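Local coordinates for protein carbohydrate binding module (Ruminococcus flavefaciens, PDB 4V1K) that probably binds plant cell-wall polysaccharides as a carbohydrate-binding module of the cellulosomal family 9 glycoside hydrolase Cel9A, at residues 54-62 / 74-83; 43-54 / 83-94. One frame throughout, in Å; residues are numbered along the deposited sequence.

Contact 1 (54-62 / 74-83); sequences IGKYVGQFG and AMGDEITQSI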
loop_
_atom_site.group_PDB
_atom_site.type_symbol
_atom_site.label_atom_id
_atom_site.label_comp_id
_atom_site.label_asym_id
_atom_site.label_seq_id
_atom_site.Cartn_x
_atom_site.Cartn_y
_atom_site.Cartn_z
ATOM N N ILE A 54 -17.353 0.318 6.510
ATOM C CA ILE A 54 -16.471 -0.409 5.617
ATOM C C ILE A 54 -16.436 -1.907 5.872
ATOM O O ILE A 54 -16.481 -2.680 4.927
ATOM C CB ILE A 54 -15.051 0.204 5.667
ATOM C CG1 ILE A 54 -15.091 1.560 4.954
ATOM C CG2 ILE A 54 -14.017 -0.718 5.020
ATOM C CD1 ILE A 54 -13.914 2.441 5.219
ATOM N N GLY A 55 -16.346 -2.309 7.133
ATOM C CA GLY A 55 -16.205 -3.717 7.472
ATOM C C GLY A 55 -14.813 -4.258 7.228
ATOM O O GLY A 55 -13.829 -3.541 7.419
ATOM N N LYS A 56 -14.732 -5.537 6.853
ATOM C CA LYS A 56 -13.447 -6.205 6.708
ATOM C C LYS A 56 -12.784 -6.008 5.348
ATOM O O LYS A 56 -13.420 -6.123 4.285
ATOM C CB LYS A 56 -13.554 -7.702 6.995
ATOM C CG LYS A 56 -13.272 -8.005 8.457
ATOM C CD LYS A 56 -13.188 -9.496 8.737
ATOM C CE LYS A 56 -14.540 -10.146 8.837
ATOM N NZ LYS A 56 -15.307 -9.708 10.037
ATOM N N TYR A 57 -11.499 -5.739 5.434
ATOM C CA TYR A 57 -10.536 -5.787 4.328
ATOM C C TYR A 57 -9.643 -7.010 4.519
ATOM O O TYR A 57 -9.210 -7.277 5.630
ATOM C CB TYR A 57 -9.650 -4.519 4.357
ATOM C CG TYR A 57 -8.299 -4.627 3.659
ATOM C CD1 TYR A 57 -8.160 -4.354 2.291
ATOM C CD2 TYR A 57 -7.156 -5.002 4.359
ATOM C CE1 TYR A 57 -6.931 -4.466 1.661
ATOM C CE2 TYR A 57 -5.918 -5.137 3.736
ATOM C CZ TYR A 57 -5.797 -4.848 2.398
ATOM O OH TYR A 57 -4.538 -4.966 1.830
ATOM N N VAL A 58 -9.331 -7.695 3.421
ATOM C CA VAL A 58 -8.316 -8.737 3.395
ATOM C C VAL A 58 -7.435 -8.444 2.196
ATOM O O VAL A 58 -7.924 -8.232 1.083
ATOM C CB VAL A 58 -8.907 -10.139 3.242
ATOM C CG1 VAL A 58 -7.806 -11.198 3.258
ATOM C CG2 VAL A 58 -9.938 -10.427 4.322
ATOM N N GLY A 59 -6.122 -8.433 2.405
ATOM C CA GLY A 59 -5.198 -8.160 1.296
ATOM C C GLY A 59 -3.748 -8.257 1.711
ATOM O O GLY A 59 -3.436 -8.780 2.752
ATOM N N GLN A 60 -2.864 -7.788 0.840
ATOM C CA GLN A 60 -1.420 -7.881 1.019
ATOM C C GLN A 60 -0.792 -6.732 0.275
ATOM O O GLN A 60 -1.353 -6.255 -0.725
ATOM C CB GLN A 60 -0.855 -9.162 0.370
ATOM C CG GLN A 60 -0.880 -10.375 1.195
ATOM C CD GLN A 60 -0.404 -11.592 0.479
ATOM O OE1 GLN A 60 -1.171 -12.202 -0.227
ATOM N NE2 GLN A 60 0.841 -11.999 0.714
ATOM N N PHE A 61 0.391 -6.332 0.739
ATOM C CA PHE A 61 1.212 -5.335 0.039
ATOM C C PHE A 61 2.356 -6.007 -0.715
ATOM O O PHE A 61 2.900 -7.031 -0.288
ATOM C CB PHE A 61 1.806 -4.293 0.999
ATOM C CG PHE A 61 0.787 -3.353 1.603
ATOM C CD1 PHE A 61 -0.142 -3.798 2.535
ATOM C CD2 PHE A 61 0.763 -2.029 1.248
ATOM C CE1 PHE A 61 -1.062 -2.929 3.095
ATOM C CE2 PHE A 61 -0.139 -1.148 1.813
ATOM C CZ PHE A 61 -1.072 -1.597 2.749
ATOM N N GLY A 62 2.721 -5.395 -1.849
ATOM C CA GLY A 62 3.930 -5.761 -2.565
ATOM C C GLY A 62 4.763 -4.537 -2.915
ATOM O O GLY A 62 4.254 -3.414 -2.935
ATOM N N ALA A 74 8.851 -8.208 -3.866
ATOM C CA ALA A 74 8.610 -8.854 -2.562
ATOM C C ALA A 74 7.212 -8.501 -2.079
ATOM O O ALA A 74 6.708 -7.412 -2.381
ATOM C CB ALA A 74 9.650 -8.414 -1.524
HETATM N N MSE A 75 6.606 -9.405 -1.311
HETATM C CA MSE A 75 5.297 -9.190 -0.691
HETATM C C MSE A 75 5.354 -9.431 0.811
HETATM O O MSE A 75 6.106 -10.309 1.308
HETATM C CB MSE A 75 4.212 -10.111 -1.291
HETATM C CG MSE A 75 3.981 -9.699 -2.739
HETATM SE SE MSE A 75 2.570 -10.826 -3.550
HETATM C CE MSE A 75 1.147 -10.652 -2.460
ATOM N N GLY A 76 4.536 -8.650 1.526
ATOM C CA GLY A 76 4.317 -8.874 2.928
ATOM C C GLY A 76 3.275 -9.959 3.212
ATOM O O GLY A 76 2.647 -10.534 2.274
ATOM N N ASP A 77 3.068 -10.219 4.503
ATOM C CA ASP A 77 2.076 -11.221 4.942
ATOM C C ASP A 77 0.639 -10.737 4.658
ATOM O O ASP A 77 0.388 -9.520 4.523
ATOM C CB ASP A 77 2.210 -11.462 6.444
ATOM C CG ASP A 77 3.464 -12.215 6.837
ATOM O OD1 ASP A 77 4.092 -12.901 5.990
ATOM O OD2 ASP A 77 3.806 -12.128 8.046
ATOM N N GLU A 78 -0.301 -11.664 4.576
ATOM C CA GLU A 78 -1.713 -11.301 4.490
ATOM C C GLU A 78 -2.171 -10.522 5.727
ATOM O O GLU A 78 -1.807 -10.845 6.889
ATOM C CB GLU A 78 -2.599 -12.538 4.316
ATOM C CG GLU A 78 -4.024 -12.197 3.833
ATOM C CD GLU A 78 -4.881 -13.430 3.565
ATOM O OE1 GLU A 78 -5.363 -14.061 4.544
ATOM O OE2 GLU A 78 -5.101 -13.741 2.368
ATOM N N ILE A 79 -2.981 -9.507 5.470
ATOM C CA ILE A 79 -3.572 -8.628 6.494
ATOM C C ILE A 79 -5.102 -8.772 6.468
ATOM O O ILE A 79 -5.701 -8.736 5.369
ATOM C CB ILE A 79 -3.217 -7.152 6.197
ATOM C CG1 ILE A 79 -1.701 -6.939 6.335
ATOM C CG2 ILE A 79 -3.963 -6.182 7.119
ATOM C CD1 ILE A 79 -1.186 -5.636 5.758
ATOM N N THR A 80 -5.713 -8.944 7.649
ATOM C CA THR A 80 -7.156 -8.810 7.814
ATOM C C THR A 80 -7.376 -7.655 8.802
ATOM O O THR A 80 -6.791 -7.656 9.881
ATOM C CB THR A 80 -7.806 -10.112 8.340
ATOM O OG1 THR A 80 -7.554 -11.185 7.411
ATOM C CG2 THR A 80 -9.302 -9.965 8.535
ATOM N N GLN A 81 -8.206 -6.679 8.423
ATOM C CA GLN A 81 -8.499 -5.488 9.236
ATOM C C GLN A 81 -9.999 -5.216 9.145
ATOM O O GLN A 81 -10.559 -5.216 8.057
ATOM C CB GLN A 81 -7.769 -4.289 8.635
ATOM C CG GLN A 81 -8.185 -2.927 9.134
ATOM C CD GLN A 81 -7.347 -2.503 10.296
ATOM O OE1 GLN A 81 -6.171 -2.816 10.348
ATOM N NE2 GLN A 81 -7.935 -1.779 11.224
ATOM N N SER A 82 -10.646 -4.977 10.270
ATOM C CA SER A 82 -12.056 -4.597 10.270
ATOM C C SER A 82 -12.135 -3.114 10.635
ATOM O O SER A 82 -11.539 -2.683 11.620
ATOM C CB SER A 82 -12.852 -5.422 11.278
ATOM O OG SER A 82 -14.247 -5.160 11.158
ATOM N N ILE A 83 -12.873 -2.362 9.828
ATOM C CA ILE A 83 -13.085 -0.932 10.015
ATOM C C ILE A 83 -14.560 -0.713 10.351
ATOM O O ILE A 83 -15.445 -0.975 9.541
ATOM C CB ILE A 83 -12.670 -0.126 8.756
ATOM C CG1 ILE A 83 -11.169 -0.296 8.501
ATOM C CG2 ILE A 83 -13.041 1.349 8.912
ATOM C CD1 ILE A 83 -10.676 0.244 7.168
HETATM O O HOH W 1 -16.289 -6.775 9.925
HETATM O O HOH W 2 1.382 -7.225 3.358
#

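Contact 2 (43-54 / 83-94); sequences EVQVNISANKNI and ISGNSGTITWKV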
loop_
_atom_site.group_PDB
_atom_site.type_symbol
_atom_site.label_atom_id
_atom_site.label_comp_id
_atom_site.label_asym_id
_atom_site.label_seq_id
_atom_site.Cartn_x
_atom_site.Cartn_y
_atom_site.Cartn_z
ATOM N N GLU A 43 7.028 1.462 7.736
ATOM C CA GLU A 43 5.586 1.202 7.738
ATOM C C GLU A 43 4.949 1.886 6.530
ATOM O O GLU A 43 5.377 2.998 6.136
ATOM C CB GLU A 43 5.011 1.715 9.078
ATOM C CG GLU A 43 3.608 1.340 9.448
ATOM C CD GLU A 43 3.290 1.783 10.897
ATOM O OE1 GLU A 43 4.028 1.450 11.852
ATOM O OE2 GLU A 43 2.309 2.486 11.094
ATOM N N VAL A 44 3.898 1.264 6.002
ATOM C CA VAL A 44 3.022 1.873 4.994
ATOM C C VAL A 44 1.594 1.906 5.536
ATOM O O VAL A 44 1.119 0.905 6.054
ATOM C CB VAL A 44 3.042 1.083 3.679
ATOM C CG1 VAL A 44 2.206 1.770 2.612
ATOM C CG2 VAL A 44 4.454 0.926 3.173
ATOM N N GLN A 45 0.940 3.057 5.441
ATOM C CA GLN A 45 -0.448 3.210 5.848
ATOM C C GLN A 45 -1.298 3.692 4.673
ATOM O O GLN A 45 -0.901 4.612 3.947
ATOM C CB GLN A 45 -0.586 4.206 7.002
ATOM C CG GLN A 45 0.094 3.728 8.264
ATOM C CD GLN A 45 -0.192 4.600 9.470
ATOM O OE1 GLN A 45 -0.357 5.808 9.339
ATOM N NE2 GLN A 45 -0.247 3.984 10.667
ATOM N N VAL A 46 -2.441 3.033 4.484
ATOM C CA VAL A 46 -3.404 3.399 3.449
ATOM C C VAL A 46 -4.690 3.837 4.178
ATOM O O VAL A 46 -5.336 3.042 4.878
ATOM C CB VAL A 46 -3.655 2.255 2.475
ATOM C CG1 VAL A 46 -4.688 2.676 1.430
ATOM C CG2 VAL A 46 -2.325 1.838 1.803
ATOM N N ASN A 47 -5.055 5.104 3.990
ATOM C CA ASN A 47 -6.245 5.700 4.615
ATOM C C ASN A 47 -7.387 5.679 3.623
ATOM O O ASN A 47 -7.276 6.252 2.521
ATOM C CB ASN A 47 -5.934 7.112 5.106
ATOM C CG ASN A 47 -4.868 7.102 6.170
ATOM O OD1 ASN A 47 -5.072 6.557 7.249
ATOM N ND2 ASN A 47 -3.718 7.661 5.862
ATOM N N ILE A 48 -8.471 5.018 4.017
ATOM C CA ILE A 48 -9.611 4.854 3.119
ATOM C C ILE A 48 -10.904 5.347 3.739
ATOM O O ILE A 48 -11.029 5.406 4.965
ATOM C CB ILE A 48 -9.785 3.387 2.640
ATOM C CG1 ILE A 48 -10.143 2.435 3.785
ATOM C CG2 ILE A 48 -8.556 2.883 1.920
ATOM C CD1 ILE A 48 -10.554 1.035 3.336
ATOM N N SER A 49 -11.861 5.673 2.878
ATOM C CA SER A 49 -13.181 6.112 3.306
ATOM C C SER A 49 -14.265 5.650 2.351
ATOM O O SER A 49 -13.991 5.275 1.195
ATOM C CB SER A 49 -13.184 7.632 3.504
ATOM O OG SER A 49 -13.082 8.340 2.291
ATOM N N ALA A 50 -15.500 5.672 2.823
ATOM C CA ALA A 50 -16.625 5.172 2.061
ATOM C C ALA A 50 -17.880 5.913 2.508
ATOM O O ALA A 50 -17.839 6.737 3.447
ATOM C CB ALA A 50 -16.765 3.671 2.280
ATOM N N ASN A 51 -18.987 5.641 1.828
ATOM C CA ASN A 51 -20.264 6.247 2.158
ATOM C C ASN A 51 -21.097 5.420 3.146
ATOM O O ASN A 51 -22.236 5.770 3.462
ATOM C CB ASN A 51 -21.032 6.505 0.859
ATOM C CG ASN A 51 -20.440 7.657 0.069
ATOM O OD1 ASN A 51 -19.868 8.577 0.646
ATOM N ND2 ASN A 51 -20.560 7.606 -1.245
ATOM N N LYS A 52 -20.524 4.320 3.624
ATOM C CA LYS A 52 -21.182 3.441 4.577
ATOM C C LYS A 52 -20.087 2.746 5.368
ATOM O O LYS A 52 -18.895 2.912 5.064
ATOM C CB LYS A 52 -22.049 2.430 3.830
ATOM C CG LYS A 52 -21.281 1.582 2.838
ATOM C CD LYS A 52 -22.199 0.707 1.990
ATOM C CE LYS A 52 -22.619 -0.538 2.751
ATOM N NZ LYS A 52 -23.196 -1.575 1.852
ATOM N N ASN A 53 -20.468 1.993 6.386
ATOM C CA ASN A 53 -19.468 1.286 7.206
ATOM C C ASN A 53 -18.665 0.310 6.339
ATOM O O ASN A 53 -19.222 -0.438 5.539
ATOM C CB ASN A 53 -20.122 0.571 8.398
ATOM C CG ASN A 53 -20.700 1.556 9.413
ATOM O OD1 ASN A 53 -20.331 2.739 9.436
ATOM N ND2 ASN A 53 -21.602 1.079 10.255
ATOM N N ILE A 54 -17.353 0.318 6.510
ATOM C CA ILE A 54 -16.471 -0.409 5.617
ATOM C C ILE A 54 -16.436 -1.907 5.872
ATOM O O ILE A 54 -16.481 -2.680 4.927
ATOM C CB ILE A 54 -15.051 0.204 5.667
ATOM C CG1 ILE A 54 -15.091 1.560 4.954
ATOM C CG2 ILE A 54 -14.017 -0.718 5.020
ATOM C CD1 ILE A 54 -13.914 2.441 5.219
ATOM N N ILE A 83 -12.873 -2.362 9.828
ATOM C CA ILE A 83 -13.085 -0.932 10.015
ATOM C C ILE A 83 -14.560 -0.713 10.351
ATOM O O ILE A 83 -15.445 -0.975 9.541
ATOM C CB ILE A 83 -12.670 -0.126 8.756
ATOM C CG1 ILE A 83 -11.169 -0.296 8.501
ATOM C CG2 ILE A 83 -13.041 1.349 8.912
ATOM C CD1 ILE A 83 -10.676 0.244 7.168
ATOM N N SER A 84 -14.829 -0.229 11.561
ATOM C CA SER A 84 -16.212 -0.218 12.032
ATOM C C SER A 84 -17.053 0.935 11.456
ATOM O O SER A 84 -18.280 0.792 11.313
ATOM C CB SER A 84 -16.296 -0.294 13.566
ATOM O OG SER A 84 -15.541 0.715 14.143
ATOM N N GLY A 85 -16.413 2.051 11.123
ATOM C CA GLY A 85 -17.134 3.222 10.587
ATOM C C GLY A 85 -16.864 3.470 9.118
ATOM O O GLY A 85 -16.468 2.539 8.394
ATOM N N ASN A 86 -17.074 4.716 8.691
ATOM C CA ASN A 86 -16.991 5.113 7.265
ATOM C C ASN A 86 -15.540 5.452 6.818
ATOM O O ASN A 86 -15.309 5.793 5.673
ATOM C CB ASN A 86 -17.888 6.366 6.978
ATOM C CG ASN A 86 -19.393 6.095 7.027
ATOM O OD1 ASN A 86 -20.182 6.874 6.461
ATOM N ND2 ASN A 86 -19.814 5.057 7.724
ATOM N N SER A 87 -14.574 5.385 7.722
ATOM C CA SER A 87 -13.191 5.660 7.377
ATOM C C SER A 87 -12.247 4.922 8.314
ATOM O O SER A 87 -12.568 4.683 9.497
ATOM C CB SER A 87 -12.890 7.170 7.397
ATOM O OG SER A 87 -12.968 7.713 8.694
ATOM N N GLY A 88 -11.105 4.522 7.780
ATOM C CA GLY A 88 -10.100 3.883 8.611
ATOM C C GLY A 88 -8.769 3.752 7.889
ATOM O O GLY A 88 -8.578 4.315 6.801
ATOM N N THR A 89 -7.876 2.978 8.499
ATOM C CA THR A 89 -6.486 2.874 8.081
ATOM C C THR A 89 -6.027 1.413 8.036
ATOM O O THR A 89 -6.291 0.643 8.963
ATOM C CB THR A 89 -5.596 3.647 9.071
ATOM O OG1 THR A 89 -6.096 4.988 9.189
ATOM C CG2 THR A 89 -4.127 3.651 8.631
ATOM N N ILE A 90 -5.394 1.035 6.933
ATOM C CA ILE A 90 -4.773 -0.268 6.807
ATOM C C ILE A 90 -3.262 -0.057 6.893
ATOM O O ILE A 90 -2.685 0.740 6.159
ATOM C CB ILE A 90 -5.134 -0.916 5.473
ATOM C CG1 ILE A 90 -6.646 -1.161 5.388
ATOM C CG2 ILE A 90 -4.377 -2.215 5.287
ATOM C CD1 ILE A 90 -7.211 -1.015 3.997
ATOM N N THR A 91 -2.642 -0.763 7.817
ATOM C CA THR A 91 -1.225 -0.609 8.141
ATOM C C THR A 91 -0.436 -1.886 7.792
ATOM O O THR A 91 -0.826 -3.009 8.216
ATOM C CB THR A 91 -1.060 -0.298 9.637
ATOM O OG1 THR A 91 -1.773 0.901 9.953
ATOM C CG2 THR A 91 0.416 -0.124 9.993
ATOM N N TRP A 92 0.681 -1.689 7.063
ATOM C CA TRP A 92 1.707 -2.728 6.868
ATOM C C TRP A 92 3.017 -2.360 7.559
ATOM O O TRP A 92 3.636 -1.373 7.219
ATOM C CB TRP A 92 1.951 -2.923 5.380
ATOM C CG TRP A 92 2.960 -3.979 5.031
ATOM C CD1 TRP A 92 3.148 -5.171 5.668
ATOM C CD2 TRP A 92 3.925 -3.949 3.962
ATOM N NE1 TRP A 92 4.146 -5.880 5.068
ATOM C CE2 TRP A 92 4.649 -5.164 4.025
ATOM C CE3 TRP A 92 4.238 -3.024 2.958
ATOM C CZ2 TRP A 92 5.663 -5.490 3.128
ATOM C CZ3 TRP A 92 5.269 -3.346 2.045
ATOM C CH2 TRP A 92 5.968 -4.574 2.146
ATOM N N LYS A 93 3.410 -3.165 8.542
ATOM C CA LYS A 93 4.714 -3.033 9.190
ATOM C C LYS A 93 5.719 -3.800 8.324
ATOM O O LYS A 93 5.621 -5.026 8.161
ATOM C CB LYS A 93 4.676 -3.569 10.643
ATOM C CG LYS A 93 3.614 -2.836 11.482
ATOM C CD LYS A 93 3.645 -3.117 12.960
ATOM C CE LYS A 93 2.719 -2.131 13.667
ATOM N NZ LYS A 93 2.687 -2.328 15.139
ATOM N N VAL A 94 6.632 -3.053 7.700
ATOM C CA VAL A 94 7.517 -3.615 6.694
ATOM C C VAL A 94 8.633 -4.421 7.365
ATOM O O VAL A 94 9.360 -3.884 8.197
ATOM C CB VAL A 94 8.114 -2.512 5.808
ATOM C CG1 VAL A 94 8.958 -3.116 4.712
ATOM C CG2 VAL A 94 7.002 -1.654 5.181
HETATM O O HOH W 3 -22.803 7.060 6.199
#

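Contact 1 (54-62 / 74-83)
Tyr57 and Ile79 meet on the inner face of an antiparallel beta hairpin formed by strands 55-64 and 73-83. Tyr57 CE2 lies 4.0 Å from Ile79 CG2, the two side chains crossing at a slant. With CG anti to the backbone N (chi1 158°), the Tyr57 ring swings along its own strand and passes over Gly59. Gly59 N sits over one ring face, offset toward its rim, and a side chain at Gly59 would strike the tyrosine hydroxyl. That hydroxyl is bonded to Gly113 O. The other branch of Ile79 reaches Phe61. Ile79 CD1 lies at the edge of the Phe61 ring, near its plane, 3.8 Å from Phe61 CE1. On the other face, Val58 and Thr80 stand side by side. Val58 CG1 packs against the carboxylate end of Glu78. Backbone bonds pair Gly55, Tyr57 and Gly59 with Ile83, Gln81 and Ile79. The ladder then breaks, and its register shifts by one residue before Gly62 pairs with Met75. Gln60 spans this break. Its NE2 donates to Gly76 O at 2.8 Å, almost straight (175°) and in the amide plane, while OE1 takes a bond from Trp115 NE1. An alanine here is likely to leave Gly76 O and Trp115 NE1 without these partners and Met75 CE without the amide it packs on. The selenomethionine side chain of Met75 crosses that of Gln60 at about a right angle, its CE 3.5 Å from Gln60 CD.

Contact 2 (43-54 / 83-94)
Glu43 lays its extended chain over the methyl of Thr91, with Glu43 OE2 3.4 Å from Thr91 CG2. Along the same face, Gln45 and Thr91 lie side by side, and so do Asn47 and Thr89. Thr89 OG1 donates to Asn47 OD1 at 2.7 Å, nearly along the C=O axis. Asn47 ND2 is used as well, bonded to Ser126 OG, so both ends of the amide are fixed. The opposite face is apolar. Ile48 holds CG1 between its backbone N and carbonyl carbon (chi1 66°). From there Ile48 CD1 meets Ile83 CD1 at 3.9 Å. Val44 CG2 touches Trp92 CE3 at 4.0 Å, and Val94 CG2 lies over one face of the indole, toward its rim. Paired backbone bonds join Val44 to Trp92, Val46 to Ile90 and Ile48 to Gly88, a regular antiparallel ladder. Past it, Ala50 N bonds to Asn86 O, and Ile54 N bonds to Gly85 O. A water at the turn donates to both Asn51 O and Asn86 OD1. Strand 87-93 is one of the two outermost strands of a four-stranded antiparallel sheet. Strand 41-49 is an inner strand, paired on its other side with strand 121-131. The apolar face packs on Tyr57 and Phe61 of strand 55-64 and on Ile110 and Phe112 of strand 109-114.

How the contacts relate
From the N terminus, the chain enters contact 2 on strand 41-49 and turns through 50-54 into strand 55-64. A hairpin brings it back along strand 73-83, closing contact 1. A short turn then leads to strand 87-93, which returns to strand 41-49 and closes the longer loop of contact 2. Contact 1 is therefore nested inside contact 2, and the two share Ile54 and Ile83 at the end where the chain passes from one sheet to the other. Each contact belongs to a different antiparallel sheet, and the sheets pack face against face. Phe61 CB lies 3.4 Å from Trp92 CE3, and Ile79 CD1 lies 3.6 Å from Thr91 O, joining the layers of this beta-sandwich-like module.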